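Local coordinates for protein branched-chain phosphotransacylase (Enterococcus faecalis, PDB 1YCO) that probably transfers branched-chain or related acyl groups between coenzyme A and phosphate, at residues A[49-52]-A[56-59]; A[154-157]-A[163-166]; A[191-196]-A[203-208]. All coordinates share one frame; numbering follows the deposited sequence.

Contact 1: residues A[49-52]-A[56-59]; sequences VHCS and AVAQ
Cys51 and Val57 bring the two backbones closest, their CA atoms 5.6 Å apart, where the chain leaves strand 47-50 and turns, through a short loop, into the first turns of helix 54-66. Cys51 is the residue that reaches across, and it does so mainly with its CB, which lies 3.7 Å from Val57 CG2. The same CB also faces the methyl of the preceding alanine, with Ala56 CB 4.1 Å away, and is thus flanked by two successive residues of the helix. The thiol follows: with SG beside the backbone N and anti to the carbonyl carbon (chi1 -54°), the sulfur settles over the helix backbone, 3.9 Å from Val57 CA. On Val57 the branch CG2 makes the touch, while CG1 stands anti to the backbone N. At the outer margin the amide of Ser52 passes over Ala56, its N 4.1 Å from Ala56 CB.

This is the strand-to-helix connection of a parallel alpha/beta sheet, at 47-50, its outermost strand within the chain. Phe34 of the adjacent strand 29-35 touches both Cys51 and Val57, and Ala58 turns to helix 80-87 instead. The side-chain contacts are made by methyl, methylene and sulfur groups, so the connection is held by van der Waals packing of small groups and has no hydrogen bond between the segments.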
loop_
_atom_site.group_PDB
_atom_site.type_symbol
_atom_site.label_atom_id
_atom_site.label_comp_id
_atom_site.label_asym_id
_atom_site.label_seq_id
_atom_site.Cartn_x
_atom_site.Cartn_y
_atom_site.Cartn_z
ATOM N N VAL A 49 -30.871 16.574 18.948
ATOM C CA VAL A 49 -32.184 16.094 18.519
ATOM C C VAL A 49 -32.291 14.580 18.776
ATOM O O VAL A 49 -31.640 13.781 18.097
ATOM C CB VAL A 49 -32.448 16.347 17.012
ATOM C CG1 VAL A 49 -33.841 15.856 16.647
ATOM C CG2 VAL A 49 -32.315 17.825 16.684
ATOM N N HIS A 50 -33.108 14.191 19.753
ATOM C CA HIS A 50 -33.283 12.777 20.085
ATOM C C HIS A 50 -34.073 12.028 19.016
ATOM O O HIS A 50 -34.880 12.622 18.294
ATOM C CB HIS A 50 -34.004 12.627 21.424
ATOM C CG HIS A 50 -34.034 11.221 21.937
ATOM N ND1 HIS A 50 -35.177 10.634 22.433
ATOM C CD2 HIS A 50 -33.052 10.295 22.055
ATOM C CE1 HIS A 50 -34.900 9.408 22.838
ATOM N NE2 HIS A 50 -33.617 9.177 22.619
ATOM N N CYS A 51 -33.836 10.720 18.928
ATOM C CA CYS A 51 -34.510 9.856 17.953
ATOM C C CYS A 51 -34.847 8.489 18.563
ATOM O O CYS A 51 -34.168 8.035 19.483
ATOM C CB CYS A 51 -33.614 9.664 16.720
ATOM S SG CYS A 51 -33.050 11.211 15.940
ATOM N N SER A 52 -35.886 7.836 18.043
ATOM C CA SER A 52 -36.334 6.524 18.534
ATOM C C SER A 52 -35.304 5.402 18.435
ATOM O O SER A 52 -35.064 4.670 19.402
ATOM C CB SER A 52 -37.587 6.069 17.778
ATOM O OG SER A 52 -38.639 7.000 17.918
ATOM N N ALA A 56 -33.982 5.677 12.601
ATOM C CA ALA A 56 -34.570 7.005 12.691
ATOM C C ALA A 56 -33.471 8.074 12.624
ATOM O O ALA A 56 -33.582 9.041 11.862
ATOM C CB ALA A 56 -35.367 7.135 13.987
ATOM N N VAL A 57 -32.413 7.875 13.416
ATOM C CA VAL A 57 -31.265 8.783 13.481
ATOM C C VAL A 57 -30.715 9.046 12.085
ATOM O O VAL A 57 -30.525 10.196 11.673
ATOM C CB VAL A 57 -30.094 8.182 14.334
ATOM C CG1 VAL A 57 -28.928 9.161 14.393
ATOM C CG2 VAL A 57 -30.574 7.847 15.734
ATOM N N ALA A 58 -30.459 7.957 11.366
ATOM C CA ALA A 58 -29.934 8.023 10.011
ATOM C C ALA A 58 -30.909 8.726 9.081
ATOM O O ALA A 58 -30.531 9.642 8.353
ATOM C CB ALA A 58 -29.651 6.615 9.492
ATOM N N GLN A 59 -32.170 8.310 9.111
ATOM C CA GLN A 59 -33.158 8.916 8.227
ATOM C C GLN A 59 -33.260 10.421 8.429
ATOM O O GLN A 59 -33.361 11.173 7.467
ATOM C CB GLN A 59 -34.531 8.272 8.431
ATOM C CG GLN A 59 -35.546 8.659 7.355
ATOM C CD GLN A 59 -36.285 9.954 7.670
ATOM O OE1 GLN A 59 -36.856 10.592 6.778
ATOM N NE2 GLN A 59 -36.291 10.340 8.943
#

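Contact 2: residues A[154-157]-A[163-166]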
loop_
_atom_site.group_PDB
_atom_site.type_symbol
_atom_site.label_atom_id
_atom_site.label_comp_id
_atom_site.label_asym_id
_atom_site.label_seq_id
_atom_site.Cartn_x
_atom_site.Cartn_y
_atom_site.Cartn_z
ATOM N N LEU A 154 -2.001 4.139 -10.980
ATOM C CA LEU A 154 -0.997 3.300 -10.337
ATOM C C LEU A 154 -1.010 1.823 -10.639
ATOM O O LEU A 154 -2.062 1.197 -10.710
ATOM C CB LEU A 154 -1.086 3.459 -8.828
ATOM C CG LEU A 154 -0.569 4.744 -8.211
ATOM C CD1 LEU A 154 -0.740 4.630 -6.699
ATOM C CD2 LEU A 154 0.908 4.937 -8.558
ATOM N N SER A 155 0.187 1.272 -10.793
ATOM C CA SER A 155 0.372 -0.153 -11.040
ATOM C C SER A 155 1.762 -0.543 -10.530
ATOM O O SER A 155 2.611 0.320 -10.322
ATOM C CB SER A 155 0.236 -0.464 -12.531
ATOM O OG SER A 155 0.302 -1.858 -12.759
ATOM N N ALA A 156 1.986 -1.837 -10.322
ATOM C CA ALA A 156 3.267 -2.332 -9.816
ATOM C C ALA A 156 4.450 -2.015 -10.726
ATOM O O ALA A 156 5.506 -1.557 -10.265
ATOM C CB ALA A 156 3.188 -3.834 -9.574
ATOM N N ALA A 157 4.283 -2.261 -12.020
ATOM C CA ALA A 157 5.353 -1.986 -12.986
ATOM C C ALA A 157 5.145 -0.641 -13.682
ATOM O O ALA A 157 4.022 -0.144 -13.770
ATOM C CB ALA A 157 5.418 -3.123 -14.021
ATOM N N LYS A 163 0.658 -9.238 -18.172
ATOM C CA LYS A 163 0.315 -10.305 -17.253
ATOM C C LYS A 163 -0.282 -9.700 -15.984
ATOM O O LYS A 163 -0.777 -10.410 -15.108
ATOM C CB LYS A 163 1.570 -11.113 -16.921
ATOM C CG LYS A 163 1.297 -12.504 -16.393
ATOM C CD LYS A 163 2.577 -13.142 -15.904
ATOM C CE LYS A 163 3.615 -13.266 -17.003
ATOM N NZ LYS A 163 4.848 -13.913 -16.467
ATOM N N MET A 164 -0.247 -8.373 -15.905
ATOM C CA MET A 164 -0.753 -7.666 -14.733
ATOM C C MET A 164 -2.046 -6.910 -15.044
ATOM O O MET A 164 -2.064 -6.003 -15.876
ATOM C CB MET A 164 0.330 -6.711 -14.212
ATOM C CG MET A 164 0.049 -6.094 -12.843
ATOM S SD MET A 164 1.447 -6.307 -11.736
ATOM C CE MET A 164 2.723 -5.440 -12.595
ATOM N N PRO A 165 -3.155 -7.303 -14.385
ATOM C CA PRO A 165 -4.490 -6.709 -14.536
ATOM C C PRO A 165 -4.493 -5.183 -14.342
ATOM O O PRO A 165 -5.101 -4.460 -15.123
ATOM C CB PRO A 165 -5.303 -7.431 -13.469
ATOM C CG PRO A 165 -4.643 -8.796 -13.442
ATOM C CD PRO A 165 -3.196 -8.446 -13.454
ATOM N N SER A 166 -3.814 -4.696 -13.304
ATOM C CA SER A 166 -3.766 -3.254 -13.059
ATOM C C SER A 166 -2.993 -2.539 -14.162
ATOM O O SER A 166 -3.283 -1.391 -14.505
ATOM C CB SER A 166 -3.118 -2.947 -11.712
ATOM O OG SER A 166 -1.764 -3.335 -11.715
#
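Ser155 and Ser166 meet hydroxyl to hydroxyl, Ser155 OG donating to Ser166 OG over 2.7 Å. Each CB points toward the opposite segment, and the torsions complete the approach: Ser155 holds OG anti to its backbone N (chi1 -175°), whereas Ser166 places OG between its N and carbonyl carbon (chi1 65°). Alongside this polar pair, Met164 bends at its second and third torsions and lays its terminal methyl against the two alanines. Met164 CE lies 3.5 Å from Ala156 CB and 3.8 Å from Ala157 CB; the sulfur also flanks the first of these, with SD 3.7 Å from Ala156 CB. The methyl further abuts the backbone, 3.6 Å from Ala157 N.

The segments belong to the loop that follows strand 150-154 and to the start of helix 165-177, a beta-alpha unit of the mixed sheet, with Met164 at the N-cap position. The second subunit closes over this junction. Asp222 of that subunit is hydrogen-bonded through OD2 to Ser166 OG, so the two serines and the carboxylate form a chain of hydrogen bonds that reaches across the dimer interface, and the two bonds on Ser166 OG probably hold its rotation. Ile221 of the same subunit packs on Met164.

Contact 3: residues A[191-196]-A[203-208]. With PO4 (phosphate ion), chain C.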
loop_
_atom_site.group_PDB
_atom_site.type_symbol
_atom_site.label_atom_id
_atom_site.label_comp_id
_atom_site.label_asym_id
_atom_site.label_seq_id
_atom_site.Cartn_x
_atom_site.Cartn_y
_atom_site.Cartn_z
ATOM N N LEU A 191 4.252 4.044 -7.932
ATOM C CA LEU A 191 4.133 5.059 -6.885
ATOM C C LEU A 191 5.305 6.046 -6.840
ATOM O O LEU A 191 5.103 7.251 -6.753
ATOM C CB LEU A 191 3.977 4.376 -5.512
ATOM C CG LEU A 191 3.797 5.255 -4.267
ATOM C CD1 LEU A 191 2.407 5.869 -4.273
ATOM C CD2 LEU A 191 3.998 4.424 -2.995
ATOM N N ASP A 192 6.533 5.548 -6.880
ATOM C CA ASP A 192 7.679 6.462 -6.832
ATOM C C ASP A 192 7.736 7.367 -8.070
ATOM O O ASP A 192 7.952 8.571 -7.947
ATOM C CB ASP A 192 8.981 5.677 -6.689
ATOM C CG ASP A 192 9.108 4.600 -7.724
ATOM O OD1 ASP A 192 8.110 4.391 -8.451
ATOM O OD2 ASP A 192 10.181 3.959 -7.815
ATOM N N LEU A 193 7.554 6.793 -9.259
ATOM C CA LEU A 193 7.571 7.609 -10.473
ATOM C C LEU A 193 6.402 8.608 -10.500
ATOM O O LEU A 193 6.441 9.624 -11.205
ATOM C CB LEU A 193 7.543 6.737 -11.737
ATOM C CG LEU A 193 8.862 5.967 -11.976
ATOM C CD1 LEU A 193 8.690 4.932 -13.077
ATOM C CD2 LEU A 193 9.963 6.955 -12.328
ATOM N N ALA A 194 5.376 8.331 -9.704
ATOM C CA ALA A 194 4.224 9.210 -9.646
ATOM C C ALA A 194 4.359 10.371 -8.645
ATOM O O ALA A 194 3.863 11.481 -8.891
ATOM C CB ALA A 194 2.979 8.403 -9.327
ATOM N N THR A 195 5.056 10.120 -7.542
ATOM C CA THR A 195 5.200 11.096 -6.470
ATOM C C THR A 195 6.605 11.594 -6.126
ATOM O O THR A 195 6.745 12.492 -5.300
ATOM C CB THR A 195 4.629 10.516 -5.178
ATOM O OG1 THR A 195 5.352 9.319 -4.860
ATOM C CG2 THR A 195 3.141 10.166 -5.342
ATOM N N SER A 196 7.636 11.017 -6.738
ATOM C CA SER A 196 9.007 11.417 -6.438
ATOM C C SER A 196 9.813 11.897 -7.635
ATOM O O SER A 196 10.319 11.082 -8.416
ATOM C CB SER A 196 9.749 10.255 -5.770
ATOM O OG SER A 196 11.104 10.585 -5.530
ATOM N N LYS A 203 15.796 7.316 -12.287
ATOM C CA LYS A 203 15.609 6.301 -13.320
ATOM C C LYS A 203 15.554 6.918 -14.708
ATOM O O LYS A 203 15.314 6.219 -15.692
ATOM C CB LYS A 203 14.332 5.498 -13.065
ATOM C CG LYS A 203 14.372 4.643 -11.818
ATOM C CD LYS A 203 13.078 3.853 -11.635
ATOM C CE LYS A 203 12.874 2.783 -12.724
ATOM N NZ LYS A 203 12.516 3.328 -14.083
ATOM N N ARG A 204 15.780 8.229 -14.780
ATOM C CA ARG A 204 15.761 8.954 -16.051
ATOM C C ARG A 204 14.480 8.683 -16.833
ATOM O O ARG A 204 14.504 8.582 -18.059
ATOM C CB ARG A 204 16.962 8.550 -16.907
ATOM C CG ARG A 204 18.298 8.857 -16.284
ATOM C CD ARG A 204 19.406 8.299 -17.142
ATOM N NE ARG A 204 20.731 8.658 -16.643
ATOM C CZ ARG A 204 21.863 8.209 -17.169
ATOM N NH1 ARG A 204 21.832 7.383 -18.209
ATOM N NH2 ARG A 204 23.022 8.585 -16.657
ATOM N N TYR A 205 13.368 8.553 -16.117
ATOM C CA TYR A 205 12.077 8.294 -16.735
ATOM C C TYR A 205 11.572 9.571 -17.405
ATOM O O TYR A 205 11.931 10.686 -17.009
ATOM C CB TYR A 205 11.074 7.831 -15.668
ATOM C CG TYR A 205 9.657 7.702 -16.175
ATOM C CD1 TYR A 205 9.233 6.563 -16.850
ATOM C CD2 TYR A 205 8.757 8.760 -16.039
ATOM C CE1 TYR A 205 7.945 6.480 -17.387
ATOM C CE2 TYR A 205 7.469 8.687 -16.572
ATOM C CZ TYR A 205 7.072 7.542 -17.253
ATOM O OH TYR A 205 5.822 7.492 -17.832
ATOM N N SER A 206 10.749 9.399 -18.433
ATOM C CA SER A 206 10.163 10.519 -19.155
ATOM C C SER A 206 8.720 10.134 -19.501
ATOM O O SER A 206 8.478 9.051 -20.028
ATOM C CB SER A 206 10.962 10.795 -20.435
ATOM O OG SER A 206 10.538 12.004 -21.064
ATOM N N GLY A 207 7.771 11.011 -19.192
ATOM C CA GLY A 207 6.374 10.722 -19.469
ATOM C C GLY A 207 5.512 11.930 -19.151
ATOM O O GLY A 207 6.051 12.951 -18.725
ATOM N N PRO A 208 4.180 11.861 -19.351
ATOM C CA PRO A 208 3.259 12.972 -19.076
ATOM C C PRO A 208 3.262 13.360 -17.603
ATOM O O PRO A 208 2.980 14.506 -17.247
ATOM C CB PRO A 208 1.901 12.425 -19.511
ATOM C CG PRO A 208 2.256 11.439 -20.565
ATOM C CD PRO A 208 3.461 10.744 -19.978
HETATM P P PO4 C . 11.671 14.320 -4.475
HETATM O O1 PO4 C . 11.796 13.686 -5.817
HETATM O O2 PO4 C . 10.807 13.446 -3.580
HETATM O O3 PO4 C . 13.052 14.453 -3.844
HETATM O O4 PO4 C . 11.040 15.690 -4.627
#
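A pair of consecutive short helices, 191-195 and 197-202, joined at Ser196 and followed by a returning loop, brings Leu193 against Tyr205. The leucine CD2 does most of the touching, 3.6 Å from Tyr205 CB and 3.9 Å from Tyr205 CG, while its other branch reaches the ring too, with CD1 4.1 Å from Tyr205 CD1. Tyr205 meets it with CG anti to its own backbone N (chi1 173°), and the two side chains cross obliquely. Lys203 lies at the margin of this apolar patch. Within the helix, Leu191 O accepts twice from Thr195, from its N and from its OG1 at 2.8 Å, the hydroxyl lying above the carbonyl plane. Ser196 is an N-cap: its OG accepts from Ala199 N and donates, over 3.2 Å, to O1 of a phosphate ion probably derived from the crystallisation liquor. Further on, Arg204 leaves helix 197-202 in a Schellman motif, with positive phi, and Tyr205 follows directly. The tyrosine rests on Phe186 and Leu189 of strand 184-189, Val200 of helix 197-202 lies on Leu193, and Leu216 of strand 215-217 backs Leu191, Ala194 and Thr195, with Phe234 of the second subunit against Thr195.

How the contacts relate
Contacts 2 and 3 are neighbours, their centres about 15 Å apart, and they touch through Leu154, whose CD2 packs on Leu191 N at 3.5 Å. Both belong to the mixed sheet's end of the chain and both meet the second subunit. Contact 1 lies on the opposite side of the chain's centre, about 45 and 50 Å from their centres, at an edge of the parallel sheet and with no other chain of the assembly touching it. Contact 2 is the buried one and the one with a polar bond between its segments; contacts 1 and 3 are partly buried and apolar across the gap, small groups meeting in the first, leucine and tyrosine in the other.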